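Local coordinates for periplasmic sugar-binding protein (PDB 4RXU) that binds D-glucose between its two lobes and, as a periplasmic solute-binding protein, probably hands sugars to an ABC transporter, at residues P156-A161 against V190-S195; E49-E54 against D299-V304; A250-T255 against G276-K281; D118-E123 against S165-F170. All coordinates share one frame; numbering follows the deposited sequence.

Contact 1 (P156-A161 against V190-S195); sequences PLYLYA and VIKNSS
Pro156-Leu157 and Val190-Ile191 are paired as neighbouring strands at the edge of a parallel sheet, closing the beta-alpha-beta unit of strand 155-159, helix 167-185 and strand 189-191. Two backbone bonds set the register: Leu157 N to Val190 O (2.9 Å) and Lys192 N to Leu157 O (2.8 Å). Where the second strand stops, Asn193 carries the pairing on with its side chain. Its CG sits between the backbone N and the carbonyl carbon (chi1 70°), which turns the amide onto Leu159: OD1 takes the N-H of Leu159 at 2.9 Å, nearly straight at 168°, and ND2 gives to Leu159 O at 2.8 Å. ND2 also lies over a face of the Tyr160 ring, 3.5 Å from CZ, and bonds to Asn234. Lys192 lays CB over the Tyr158 ring, 3.8 Å from its centroid, while its NZ and Tyr158 OH both reach Asp242. On the face that carries Leu157 and Ile191, Leu159 CD1 meets Ile191 CG2 at 4.1 Å. With an alanine at Asn193, both backbone groups of Leu159 would probably lose these mates. One side-chain amide thus satisfies both buried backbone groups of Leu159 where the neighbouring backbone has turned away.

Contact 2 (E49-E54 against D299-V304); sequences ETRFRE and DVRTLV
Arg51 bends at its second torsion (chi2 -65°), laying its aliphatic part against the start of helix 300-315, while Val304 holds CG2 anti to its carbonyl carbon and sets that methyl over Phe52. The methyl stands 3.7 Å from the ring centroid, only 3° off the normal, a CH-pi contact squarely over the centre. Val304 CG1 comes to 3.6 Å from Phe52 CD1 at the rim. Arg51 crosses Val300 at about a right angle, CG to CG1 3.7 Å, then runs on so that one face of its guanidinium lies over Arg301 CG; NH1 is 3.6 Å from Arg301 CD. Arg301 grips Asp299 side-on, NE to OD1 at 3.0 Å and NH2 to OD2 at 2.9 Å, and that same aspartate is the N-cap of helix 300-315, its bond to Arg301 N being weak. Arg51 NH2 goes to Tyr357 O. Tyr117 from strand 113-117 meets both Phe52 and Val304. The axes of the short helical segments come within 9.2 Å and cross at -58°: a helix-helix interface laid on one sheet of the two-lobed type I periplasmic binding protein fold, between the chain's first helix and a late one.

Contact 3 (A250-T255 against G276-K281); sequences APNDGT and GQDAEK. With BGC (beta-D-glucopyranose), chain C.
Asp253 and Gln277 tie the start of helix 253-264 to the 276-281 loop by one backbone and two side-chain-to-backbone hydrogen bonds. Asp253 N gives to Gln277 O at 2.9 Å, on a lone pair; Gln277 NE2 reaches Pro251 O at 2.8 Å, while its OE1 accepts from Lys298 NZ; and Asp253 OD2 takes Glu280 N at 2.7 Å, its OD1 being held by Thr295 and Gln292. A side-chain carbon on Gly276 would collide with Asp253 OD1.

Among the sugar bonds, Asn252 ND2 points to glucose O4 at 2.9 Å, and Asp278 spans two hydroxyls, OD1 accepting from O3 and OD2 from O4, each at 2.5 Å. Asn252 is also the N-cap of helix 253-264: with CG between backbone N and carbonyl carbon (chi1 78°), OD1 turns to the helix start, receiving Thr255 N and OG1 from opposite faces, and ND2 to the sugar. A leucine here would probably cost O4 this amide donor and leave Thr255 N and OG1 without their acceptor. The two segments follow adjacent parallel strands, 246-249 and 269-274; Val296 of strand 295-298 is backbone-bonded to Gly276 and Asp278, and Gln142 of helix 135-148 bonds to Pro251 O and Gly276 O.

Contact 4 (D118-E123 against S165-F170); sequences DRLIRE and SDNNAF. With BGC (beta-D-glucopyranose), chain C.
Arg119 and Asp166 face each other across the cleft of this two-lobed type I binding-protein fold and share O1 of the glucose. Asp166 OD2 accepts from O1 at 2.6 Å, Arg119 NE donates to the same oxygen at 3.0 Å, and Arg119 NH2 reaches the ring oxygen O5; both arginine bonds run at 169°. The two residues also form a salt bridge, NE to OD2 3.3 Å, with their flat groups turned 45° apart. Asn168 ND2 gives to O1 as well, and Asp118 OD2 takes O2 at 2.7 Å.

The second shell fixes these groups. The extended chain of Arg119 (chi2 174°) carries NE and NH2 to O1 and O5, and NH2 also pairs with Glu42; Arg44 pairs with Asp118 OD1; Trp222 donates to Asp166 OD2. Asp166 N-caps helix 167-185, OD1 taking Asn168 N. Farther out, waters bridge Leu120 to Asn167 and Asn168. Besides the salt bridge, one direct hydrogen bond joins the two segments: Asn168 ND2 meets Asp118 O at 3.0 Å, from above the carbonyl plane.

All four contacts are largely buried. Contact 1 lies at the edge strand of one lobe's sheet, contact 2 between helices of the other lobe, about 34 Å from it centre to centre and on the opposite side of the chain's centre. Contacts 3 and 4 line the cleft and grip opposite ends of one glucose, O3 and O4 against O1, O2 and O5. Chemistry follows place: backbone pairing extended by one amide in 1, mainly apolar contact in 2, polar caps and sugar bonds in 3 and 4. Helix 167-185, the crossover of contact 1, begins in contact 4. Pro251 packs on Tyr160 and Ala161, and Leu303 on Asp118, joining 1 to 3 and 2 to 4.

Contact 1 (P156-A161 against V190-S195)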
loop_
_atom_site.group_PDB
_atom_site.type_symbol
_atom_site.label_atom_id
_atom_site.label_comp_id
_atom_site.label_asym_id
_atom_site.label_seq_id
_atom_site.Cartn_x
_atom_site.Cartn_y
_atom_site.Cartn_z
ATOM N N PRO A 156 -14.460 18.883 8.057
ATOM C CA PRO A 156 -13.112 18.986 7.519
ATOM C C PRO A 156 -12.529 17.641 7.087
ATOM O O PRO A 156 -12.599 16.669 7.843
ATOM C CB PRO A 156 -12.301 19.550 8.692
ATOM C CG PRO A 156 -13.308 20.321 9.487
ATOM C CD PRO A 156 -14.550 19.460 9.414
ATOM N N LEU A 157 -11.880 17.661 5.930
ATOM C CA LEU A 157 -11.274 16.492 5.327
ATOM C C LEU A 157 -9.829 16.819 4.988
ATOM O O LEU A 157 -9.544 17.802 4.279
ATOM C CB LEU A 157 -12.049 16.073 4.067
ATOM C CG LEU A 157 -11.488 14.857 3.305
ATOM C CD1 LEU A 157 -11.535 13.604 4.153
ATOM C CD2 LEU A 157 -12.278 14.658 2.027
ATOM N N TYR A 158 -8.926 16.018 5.531
ATOM C CA TYR A 158 -7.508 16.141 5.278
ATOM C C TYR A 158 -7.066 14.914 4.477
ATOM O O TYR A 158 -7.274 13.770 4.910
ATOM C CB TYR A 158 -6.757 16.236 6.602
ATOM C CG TYR A 158 -7.026 17.548 7.333
ATOM C CD1 TYR A 158 -8.196 17.751 8.069
ATOM C CD2 TYR A 158 -6.113 18.588 7.269
ATOM C CE1 TYR A 158 -8.439 18.954 8.735
ATOM C CE2 TYR A 158 -6.350 19.797 7.916
ATOM C CZ TYR A 158 -7.516 19.984 8.648
ATOM O OH TYR A 158 -7.738 21.203 9.290
ATOM N N LEU A 159 -6.486 15.157 3.306
ATOM C CA LEU A 159 -6.082 14.075 2.387
ATOM C C LEU A 159 -4.594 13.840 2.472
ATOM O O LEU A 159 -3.819 14.804 2.552
ATOM C CB LEU A 159 -6.424 14.457 0.937
ATOM C CG LEU A 159 -7.899 14.765 0.629
ATOM C CD1 LEU A 159 -8.048 15.336 -0.770
ATOM C CD2 LEU A 159 -8.815 13.559 0.838
ATOM N N TYR A 160 -4.187 12.568 2.431
ATOM C CA TYR A 160 -2.764 12.203 2.398
ATOM C C TYR A 160 -2.583 11.043 1.443
ATOM O O TYR A 160 -3.519 10.301 1.138
ATOM C CB TYR A 160 -2.227 11.857 3.800
ATOM C CG TYR A 160 -2.349 13.058 4.724
ATOM C CD1 TYR A 160 -1.404 14.089 4.674
ATOM C CD2 TYR A 160 -3.443 13.205 5.581
ATOM C CE1 TYR A 160 -1.506 15.211 5.498
ATOM C CE2 TYR A 160 -3.570 14.338 6.384
ATOM C CZ TYR A 160 -2.597 15.336 6.341
ATOM O OH TYR A 160 -2.718 16.449 7.152
ATOM N N ALA A 161 -1.370 10.946 0.923
ATOM C CA ALA A 161 -1.060 9.950 -0.099
ATOM C C ALA A 161 0.320 9.331 0.056
ATOM O O ALA A 161 1.188 9.835 0.790
ATOM C CB ALA A 161 -1.192 10.566 -1.509
ATOM N N VAL A 190 -15.230 19.157 3.344
ATOM C CA VAL A 190 -14.522 20.299 2.816
ATOM C C VAL A 190 -13.043 20.026 2.965
ATOM O O VAL A 190 -12.559 19.802 4.070
ATOM C CB VAL A 190 -14.885 21.597 3.555
ATOM C CG1 VAL A 190 -14.021 22.765 3.121
ATOM C CG2 VAL A 190 -16.346 21.934 3.341
ATOM N N ILE A 191 -12.345 20.001 1.831
ATOM C CA ILE A 191 -10.922 19.685 1.804
ATOM C C ILE A 191 -10.107 20.813 2.423
ATOM O O ILE A 191 -10.210 21.956 1.984
ATOM C CB ILE A 191 -10.424 19.478 0.374
ATOM C CG1 ILE A 191 -11.155 18.318 -0.322
ATOM C CG2 ILE A 191 -8.913 19.206 0.354
ATOM C CD1 ILE A 191 -10.969 18.331 -1.827
ATOM N N LYS A 192 -9.252 20.491 3.391
ATOM C CA LYS A 192 -8.499 21.528 4.102
ATOM C C LYS A 192 -7.015 21.614 3.799
ATOM O O LYS A 192 -6.378 22.569 4.247
ATOM C CB LYS A 192 -8.631 21.353 5.614
ATOM C CG LYS A 192 -10.074 21.322 6.066
ATOM C CD LYS A 192 -10.735 22.659 5.815
ATOM C CE LYS A 192 -12.186 22.623 6.262
ATOM N NZ LYS A 192 -12.712 24.007 6.245
ATOM N N ASN A 193 -6.462 20.656 3.049
ATOM C CA ASN A 193 -5.018 20.644 2.811
ATOM C C ASN A 193 -4.546 20.389 1.379
ATOM O O ASN A 193 -3.454 19.890 1.161
ATOM C CB ASN A 193 -4.342 19.653 3.737
ATOM C CG ASN A 193 -4.666 18.228 3.389
ATOM O OD1 ASN A 193 -5.730 17.941 2.849
ATOM N ND2 ASN A 193 -3.749 17.320 3.717
ATOM N N SER A 194 -5.364 20.730 0.397
ATOM C CA SER A 194 -4.924 20.564 -0.983
ATOM C C SER A 194 -5.722 21.436 -1.921
ATOM O O SER A 194 -6.845 21.108 -2.308
ATOM C CB SER A 194 -5.016 19.094 -1.459
ATOM O OG SER A 194 -4.742 18.995 -2.846
ATOM N N SER A 195 -5.123 22.541 -2.330
ATOM C CA SER A 195 -5.748 23.410 -3.305
ATOM C C SER A 195 -5.966 22.719 -4.648
ATOM O O SER A 195 -6.936 22.993 -5.365
ATOM C CB SER A 195 -4.912 24.687 -3.512
ATOM O OG SER A 195 -3.622 24.419 -4.040
#

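Contact 2 (E49-E54 against D299-V304)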
loop_
_atom_site.group_PDB
_atom_site.type_symbol
_atom_site.label_atom_id
_atom_site.label_comp_id
_atom_site.label_asym_id
_atom_site.label_seq_id
_atom_site.Cartn_x
_atom_site.Cartn_y
_atom_site.Cartn_z
ATOM N N GLU A 49 9.143 -10.006 4.015
ATOM C CA GLU A 49 10.379 -10.754 4.288
ATOM C C GLU A 49 10.119 -11.906 5.265
ATOM O O GLU A 49 10.476 -13.049 5.001
ATOM C CB GLU A 49 11.481 -9.840 4.853
ATOM C CG GLU A 49 12.804 -10.549 5.075
ATOM C CD GLU A 49 13.802 -9.682 5.793
ATOM O OE1 GLU A 49 13.372 -8.834 6.603
ATOM O OE2 GLU A 49 15.010 -9.853 5.564
ATOM N N THR A 50 9.464 -11.588 6.368
ATOM C CA THR A 50 9.129 -12.569 7.400
ATOM C C THR A 50 8.249 -13.674 6.875
ATOM O O THR A 50 8.525 -14.859 7.068
ATOM C CB THR A 50 8.433 -11.887 8.594
ATOM O OG1 THR A 50 9.389 -11.030 9.248
ATOM C CG2 THR A 50 7.848 -12.966 9.580
ATOM N N ARG A 51 7.204 -13.278 6.152
ATOM C CA ARG A 51 6.257 -14.239 5.636
ATOM C C ARG A 51 6.863 -15.106 4.529
ATOM O O ARG A 51 6.548 -16.309 4.449
ATOM C CB ARG A 51 4.991 -13.544 5.152
ATOM C CG ARG A 51 4.272 -12.734 6.222
ATOM C CD ARG A 51 3.737 -13.592 7.329
ATOM N NE ARG A 51 3.018 -12.783 8.315
ATOM C CZ ARG A 51 2.319 -13.299 9.316
ATOM N NH1 ARG A 51 2.234 -14.616 9.452
ATOM N NH2 ARG A 51 1.720 -12.494 10.173
ATOM N N PHE A 52 7.737 -14.514 3.690
ATOM C CA PHE A 52 8.436 -15.303 2.697
ATOM C C PHE A 52 9.283 -16.365 3.368
ATOM O O PHE A 52 9.227 -17.544 3.007
ATOM C CB PHE A 52 9.325 -14.452 1.774
ATOM C CG PHE A 52 8.614 -13.970 0.524
ATOM C CD1 PHE A 52 8.080 -14.871 -0.380
ATOM C CD2 PHE A 52 8.489 -12.619 0.261
ATOM C CE1 PHE A 52 7.440 -14.431 -1.522
ATOM C CE2 PHE A 52 7.862 -12.175 -0.885
ATOM C CZ PHE A 52 7.337 -13.075 -1.775
ATOM N N ARG A 53 10.089 -15.928 4.333
ATOM C CA ARG A 53 10.986 -16.859 5.042
ATOM C C ARG A 53 10.208 -17.981 5.708
ATOM O O ARG A 53 10.582 -19.144 5.603
ATOM C CB ARG A 53 11.832 -16.116 6.064
ATOM C CG ARG A 53 12.948 -15.343 5.383
ATOM C CD ARG A 53 13.950 -14.757 6.365
ATOM N NE ARG A 53 14.636 -13.582 5.809
ATOM C CZ ARG A 53 15.495 -13.588 4.785
ATOM N NH1 ARG A 53 15.814 -14.711 4.155
ATOM N NH2 ARG A 53 16.040 -12.443 4.370
ATOM N N GLU A 54 9.101 -17.641 6.358
ATOM C CA GLU A 54 8.250 -18.686 6.965
ATOM C C GLU A 54 7.716 -19.680 5.925
ATOM O O GLU A 54 7.746 -20.883 6.125
ATOM C CB GLU A 54 7.115 -18.069 7.772
ATOM C CG GLU A 54 7.643 -17.362 9.030
ATOM C CD GLU A 54 6.633 -16.462 9.721
ATOM O OE1 GLU A 54 5.545 -16.221 9.166
ATOM O OE2 GLU A 54 6.954 -15.973 10.834
ATOM N N ASP A 299 -3.676 -9.602 3.774
ATOM C CA ASP A 299 -3.076 -10.801 4.324
ATOM C C ASP A 299 -1.847 -11.175 3.512
ATOM O O ASP A 299 -1.935 -11.825 2.481
ATOM C CB ASP A 299 -4.110 -11.935 4.379
ATOM C CG ASP A 299 -3.665 -13.108 5.214
ATOM O OD1 ASP A 299 -2.433 -13.292 5.402
ATOM O OD2 ASP A 299 -4.560 -13.847 5.683
ATOM N N VAL A 300 -0.698 -10.732 4.011
ATOM C CA VAL A 300 0.588 -10.987 3.371
ATOM C C VAL A 300 0.891 -12.473 3.249
ATOM O O VAL A 300 1.625 -12.886 2.358
ATOM C CB VAL A 300 1.721 -10.209 4.097
ATOM C CG1 VAL A 300 3.083 -10.545 3.503
ATOM C CG2 VAL A 300 1.494 -8.704 4.010
ATOM N N ARG A 301 0.334 -13.302 4.121
ATOM C CA ARG A 301 0.501 -14.751 3.934
ATOM C C ARG A 301 -0.049 -15.225 2.584
ATOM O O ARG A 301 0.545 -16.068 1.910
ATOM C CB ARG A 301 -0.192 -15.547 5.056
ATOM C CG ARG A 301 0.266 -15.157 6.444
ATOM C CD ARG A 301 -0.557 -15.841 7.509
ATOM N NE ARG A 301 -1.946 -15.422 7.448
ATOM C CZ ARG A 301 -2.897 -15.846 8.264
ATOM N NH1 ARG A 301 -2.615 -16.738 9.215
ATOM N NH2 ARG A 301 -4.136 -15.396 8.101
ATOM N N THR A 302 -1.187 -14.653 2.189
ATOM C CA THR A 302 -1.791 -15.019 0.912
ATOM C C THR A 302 -0.956 -14.494 -0.260
ATOM O O THR A 302 -0.764 -15.191 -1.245
ATOM C CB THR A 302 -3.221 -14.481 0.792
ATOM O OG1 THR A 302 -3.973 -14.934 1.931
ATOM C CG2 THR A 302 -3.907 -14.952 -0.497
ATOM N N LEU A 303 -0.468 -13.266 -0.143
ATOM C CA LEU A 303 0.298 -12.653 -1.217
ATOM C C LEU A 303 1.568 -13.478 -1.452
ATOM O O LEU A 303 1.915 -13.818 -2.594
ATOM C CB LEU A 303 0.641 -11.207 -0.863
ATOM C CG LEU A 303 0.961 -10.326 -2.082
ATOM C CD1 LEU A 303 -0.301 -9.945 -2.835
ATOM C CD2 LEU A 303 1.730 -9.078 -1.684
ATOM N N VAL A 304 2.252 -13.815 -0.359
ATOM C CA VAL A 304 3.463 -14.598 -0.429
ATOM C C VAL A 304 3.191 -15.952 -1.077
ATOM O O VAL A 304 3.925 -16.389 -1.972
ATOM C CB VAL A 304 4.076 -14.750 0.978
ATOM C CG1 VAL A 304 4.979 -15.973 1.079
ATOM C CG2 VAL A 304 4.813 -13.469 1.362
#

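Contact 3 (A250-T255 against G276-K281)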
loop_
_atom_site.group_PDB
_atom_site.type_symbol
_atom_site.label_atom_id
_atom_site.label_comp_id
_atom_site.label_asym_id
_atom_site.label_seq_id
_atom_site.Cartn_x
_atom_site.Cartn_y
_atom_site.Cartn_z
ATOM N N ALA A 250 -5.478 8.838 5.749
ATOM C CA ALA A 250 -4.041 8.504 5.871
ATOM C C ALA A 250 -3.828 7.226 5.069
ATOM O O ALA A 250 -4.624 6.283 5.171
ATOM C CB ALA A 250 -3.642 8.307 7.332
ATOM N N PRO A 251 -2.731 7.163 4.268
ATOM C CA PRO A 251 -2.670 6.086 3.269
ATOM C C PRO A 251 -2.158 4.750 3.789
ATOM O O PRO A 251 -2.471 3.727 3.218
ATOM C CB PRO A 251 -1.733 6.669 2.196
ATOM C CG PRO A 251 -0.844 7.606 2.962
ATOM C CD PRO A 251 -1.743 8.221 4.001
ATOM N N ASN A 252 -1.372 4.749 4.869
ATOM C CA ASN A 252 -0.993 3.471 5.474
ATOM C C ASN A 252 -0.818 3.623 6.966
ATOM O O ASN A 252 -0.990 4.710 7.488
ATOM C CB ASN A 252 0.244 2.836 4.807
ATOM C CG ASN A 252 1.559 3.466 5.232
ATOM O OD1 ASN A 252 1.610 4.527 5.867
ATOM N ND2 ASN A 252 2.656 2.821 4.832
ATOM N N ASP A 253 -0.443 2.548 7.649
ATOM C CA ASP A 253 -0.392 2.564 9.120
ATOM C C ASP A 253 0.633 3.507 9.726
ATOM O O ASP A 253 0.295 4.313 10.605
ATOM C CB ASP A 253 -0.202 1.152 9.654
ATOM C CG ASP A 253 -1.499 0.362 9.650
ATOM O OD1 ASP A 253 -2.572 0.949 9.398
ATOM O OD2 ASP A 253 -1.447 -0.844 9.955
ATOM N N GLY A 254 1.886 3.421 9.283
ATOM C CA GLY A 254 2.885 4.265 9.909
ATOM C C GLY A 254 2.574 5.732 9.684
ATOM O O GLY A 254 2.696 6.554 10.588
ATOM N N THR A 255 2.197 6.087 8.458
ATOM C CA THR A 255 1.864 7.486 8.206
ATOM C C THR A 255 0.606 7.914 8.991
ATOM O O THR A 255 0.527 9.053 9.452
ATOM C CB THR A 255 1.712 7.790 6.693
ATOM O OG1 THR A 255 0.623 7.043 6.122
ATOM C CG2 THR A 255 3.008 7.534 5.921
ATOM N N GLY A 276 -5.939 3.829 7.561
ATOM C CA GLY A 276 -4.606 3.239 7.400
ATOM C C GLY A 276 -4.670 1.937 6.628
ATOM O O GLY A 276 -5.702 1.572 6.092
ATOM N N GLN A 277 -3.531 1.268 6.522
ATOM C CA GLN A 277 -3.481 -0.079 5.978
ATOM C C GLN A 277 -2.177 -0.754 6.366
ATOM O O GLN A 277 -1.202 -0.074 6.658
ATOM C CB GLN A 277 -3.599 -0.102 4.448
ATOM C CG GLN A 277 -2.377 0.420 3.718
ATOM C CD GLN A 277 -2.542 0.321 2.219
ATOM O OE1 GLN A 277 -2.666 -0.773 1.664
ATOM N NE2 GLN A 277 -2.558 1.465 1.558
ATOM N N ASP A 278 -2.241 -2.088 6.351
ATOM C CA ASP A 278 -1.126 -3.046 6.531
ATOM C C ASP A 278 -1.222 -3.790 7.872
ATOM O O ASP A 278 -0.525 -4.781 8.076
ATOM C CB ASP A 278 0.260 -2.397 6.454
ATOM C CG ASP A 278 0.604 -1.828 5.070
ATOM O OD1 ASP A 278 -0.073 -2.125 4.060
ATOM O OD2 ASP A 278 1.620 -1.100 5.012
ATOM N N ALA A 279 -2.067 -3.305 8.791
ATOM C CA ALA A 279 -2.199 -3.939 10.111
ATOM C C ALA A 279 -0.837 -4.105 10.791
ATOM O O ALA A 279 -0.544 -5.128 11.408
ATOM C CB ALA A 279 -2.952 -5.265 10.032
ATOM N N GLU A 280 -0.020 -3.062 10.715
ATOM C CA GLU A 280 1.220 -3.031 11.479
ATOM C C GLU A 280 0.869 -3.126 12.971
ATOM O O GLU A 280 -0.115 -2.557 13.424
ATOM C CB GLU A 280 2.018 -1.760 11.170
ATOM C CG GLU A 280 2.539 -1.709 9.712
ATOM C CD GLU A 280 3.652 -2.707 9.379
ATOM O OE1 GLU A 280 4.313 -3.230 10.310
ATOM O OE2 GLU A 280 3.881 -2.962 8.173
ATOM N N LYS A 281 1.702 -3.825 13.734
ATOM C CA LYS A 281 1.412 -4.080 15.145
ATOM C C LYS A 281 1.150 -2.793 15.914
ATOM O O LYS A 281 0.208 -2.720 16.699
ATOM C CB LYS A 281 2.514 -4.923 15.785
ATOM C CG LYS A 281 2.531 -6.340 15.227
ATOM C CD LYS A 281 3.614 -7.202 15.846
ATOM C CE LYS A 281 3.682 -8.585 15.248
ATOM N NZ LYS A 281 4.762 -9.377 15.901
HETATM C C2 BGC C . 2.119 -1.235 -0.193
HETATM C C3 BGC C . 1.595 -0.831 1.170
HETATM C C4 BGC C . 2.697 -0.118 1.940
HETATM C C5 BGC C . 3.298 1.022 1.117
HETATM C C6 BGC C . 4.507 1.661 1.764
HETATM C C1 BGC C . 2.524 0.076 -0.846
HETATM O O1 BGC C . 2.817 -0.065 -2.205
HETATM O O2 BGC C . 1.083 -1.902 -0.923
HETATM O O3 BGC C . 1.173 -2.010 1.848
HETATM O O4 BGC C . 2.115 0.488 3.111
HETATM O O5 BGC C . 3.681 0.560 -0.163
HETATM O O6 BGC C . 5.468 0.687 2.176
#

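Contact 4 (D118-E123 against S165-F170)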
loop_
_atom_site.group_PDB
_atom_site.type_symbol
_atom_site.label_atom_id
_atom_site.label_comp_id
_atom_site.label_asym_id
_atom_site.label_seq_id
_atom_site.Cartn_x
_atom_site.Cartn_y
_atom_site.Cartn_z
ATOM N N ASP A 118 3.249 -7.071 -5.408
ATOM C CA ASP A 118 2.581 -6.009 -4.652
ATOM C C ASP A 118 2.422 -4.731 -5.460
ATOM O O ASP A 118 1.320 -4.212 -5.565
ATOM C CB ASP A 118 3.232 -5.689 -3.312
ATOM C CG ASP A 118 2.341 -4.828 -2.479
ATOM O OD1 ASP A 118 1.447 -5.405 -1.818
ATOM O OD2 ASP A 118 2.475 -3.573 -2.538
ATOM N N ARG A 119 3.536 -4.199 -5.961
ATOM C CA ARG A 119 3.567 -2.995 -6.785
ATOM C C ARG A 119 3.859 -3.394 -8.204
ATOM O O ARG A 119 4.563 -4.386 -8.452
ATOM C CB ARG A 119 4.680 -2.051 -6.336
ATOM C CG ARG A 119 4.527 -1.532 -4.939
ATOM C CD ARG A 119 5.754 -0.737 -4.552
ATOM N NE ARG A 119 5.603 -0.116 -3.260
ATOM C CZ ARG A 119 6.565 0.523 -2.622
ATOM N NH1 ARG A 119 7.783 0.584 -3.143
ATOM N NH2 ARG A 119 6.310 1.084 -1.456
ATOM N N LEU A 120 3.316 -2.610 -9.128
ATOM C CA LEU A 120 3.407 -2.902 -10.540
ATOM C C LEU A 120 4.586 -2.194 -11.219
ATOM O O LEU A 120 4.754 -0.987 -11.112
ATOM C CB LEU A 120 2.090 -2.466 -11.196
ATOM C CG LEU A 120 1.866 -2.835 -12.662
ATOM C CD1 LEU A 120 2.000 -4.333 -12.901
ATOM C CD2 LEU A 120 0.516 -2.289 -13.114
ATOM N N ILE A 121 5.398 -2.969 -11.930
ATOM C CA ILE A 121 6.386 -2.417 -12.853
ATOM C C ILE A 121 5.655 -1.880 -14.069
ATOM O O ILE A 121 4.815 -2.564 -14.647
ATOM C CB ILE A 121 7.402 -3.488 -13.296
ATOM C CG1 ILE A 121 8.229 -3.899 -12.077
ATOM C CG2 ILE A 121 8.302 -2.932 -14.391
ATOM C CD1 ILE A 121 9.250 -4.984 -12.322
ATOM N N ARG A 122 5.996 -0.659 -14.460
ATOM C CA ARG A 122 5.301 0.062 -15.515
ATOM C C ARG A 122 6.101 0.275 -16.771
ATOM O O ARG A 122 7.323 0.176 -16.764
ATOM C CB ARG A 122 4.825 1.410 -14.984
ATOM C CG ARG A 122 3.752 1.262 -13.915
ATOM C CD ARG A 122 3.242 2.620 -13.478
ATOM N NE ARG A 122 2.287 3.178 -14.447
ATOM C CZ ARG A 122 2.489 4.196 -15.262
ATOM N NH1 ARG A 122 3.645 4.851 -15.300
ATOM N NH2 ARG A 122 1.487 4.559 -16.067
ATOM N N GLU A 123 5.372 0.547 -17.850
ATOM C CA GLU A 123 5.928 1.064 -19.120
ATOM C C GLU A 123 6.837 0.050 -19.810
ATOM O O GLU A 123 7.856 0.386 -20.432
ATOM C CB GLU A 123 6.644 2.392 -18.906
ATOM C CG GLU A 123 5.764 3.520 -18.376
ATOM C CD GLU A 123 4.497 3.801 -19.182
ATOM O OE1 GLU A 123 4.356 3.348 -20.332
ATOM O OE2 GLU A 123 3.618 4.509 -18.647
ATOM N N SER A 165 6.311 7.453 -6.803
ATOM C CA SER A 165 7.068 6.370 -7.441
ATOM C C SER A 165 6.418 4.979 -7.315
ATOM O O SER A 165 6.829 4.019 -7.970
ATOM C CB SER A 165 8.483 6.313 -6.874
ATOM O OG SER A 165 8.427 6.395 -5.461
ATOM N N ASP A 166 5.394 4.887 -6.474
ATOM C CA ASP A 166 4.651 3.644 -6.231
ATOM C C ASP A 166 3.329 3.708 -6.975
ATOM O O ASP A 166 2.481 4.527 -6.646
ATOM C CB ASP A 166 4.405 3.546 -4.717
ATOM C CG ASP A 166 3.624 2.341 -4.306
ATOM O OD1 ASP A 166 3.296 1.488 -5.164
ATOM O OD2 ASP A 166 3.369 2.271 -3.074
ATOM N N ASN A 167 3.135 2.869 -7.984
ATOM C CA ASN A 167 1.839 2.870 -8.671
ATOM C C ASN A 167 0.669 2.656 -7.712
ATOM O O ASN A 167 -0.447 3.132 -7.949
ATOM C CB ASN A 167 1.830 1.822 -9.773
ATOM C CG ASN A 167 0.616 1.915 -10.644
ATOM O OD1 ASN A 167 0.378 2.939 -11.294
ATOM N ND2 ASN A 167 -0.149 0.836 -10.695
ATOM N N ASN A 168 0.898 1.891 -6.654
ATOM C CA ASN A 168 -0.185 1.671 -5.688
ATOM C C ASN A 168 -0.648 2.972 -5.047
ATOM O O ASN A 168 -1.799 3.077 -4.678
ATOM C CB ASN A 168 0.235 0.695 -4.588
ATOM C CG ASN A 168 0.347 -0.727 -5.065
ATOM O OD1 ASN A 168 -0.150 -1.092 -6.116
ATOM N ND2 ASN A 168 0.956 -1.558 -4.243
ATOM N N ALA A 169 0.236 3.959 -4.908
ATOM C CA ALA A 169 -0.176 5.239 -4.322
ATOM C C ALA A 169 -1.282 5.865 -5.172
ATOM O O ALA A 169 -2.215 6.440 -4.649
ATOM C CB ALA A 169 1.004 6.176 -4.171
ATOM N N PHE A 170 -1.172 5.738 -6.488
ATOM C CA PHE A 170 -2.213 6.248 -7.380
ATOM C C PHE A 170 -3.477 5.415 -7.246
ATOM O O PHE A 170 -4.603 5.955 -7.261
ATOM C CB PHE A 170 -1.723 6.249 -8.827
ATOM C CG PHE A 170 -0.774 7.363 -9.140
ATOM C CD1 PHE A 170 0.569 7.215 -8.893
ATOM C CD2 PHE A 170 -1.226 8.556 -9.662
ATOM C CE1 PHE A 170 1.455 8.239 -9.177
ATOM C CE2 PHE A 170 -0.344 9.579 -9.936
ATOM C CZ PHE A 170 1.000 9.417 -9.695
HETATM C C2 BGC C . 2.119 -1.235 -0.193
HETATM C C3 BGC C . 1.595 -0.831 1.170
HETATM C C4 BGC C . 2.697 -0.118 1.940
HETATM C C5 BGC C . 3.298 1.022 1.117
HETATM C C6 BGC C . 4.507 1.661 1.764
HETATM C C1 BGC C . 2.524 0.076 -0.846
HETATM O O1 BGC C . 2.817 -0.065 -2.205
HETATM O O2 BGC C . 1.083 -1.902 -0.923
HETATM O O3 BGC C . 1.173 -2.010 1.848
HETATM O O4 BGC C . 2.115 0.488 3.111
HETATM O O5 BGC C . 3.681 0.560 -0.163
HETATM O O6 BGC C . 5.468 0.687 2.176
HETATM O O HOH W 1 0.769 -1.021 -8.650
HETATM O O HOH W 2 4.921 0.839 -8.914
HETATM O O HOH W 3 -0.066 1.855 -14.468
#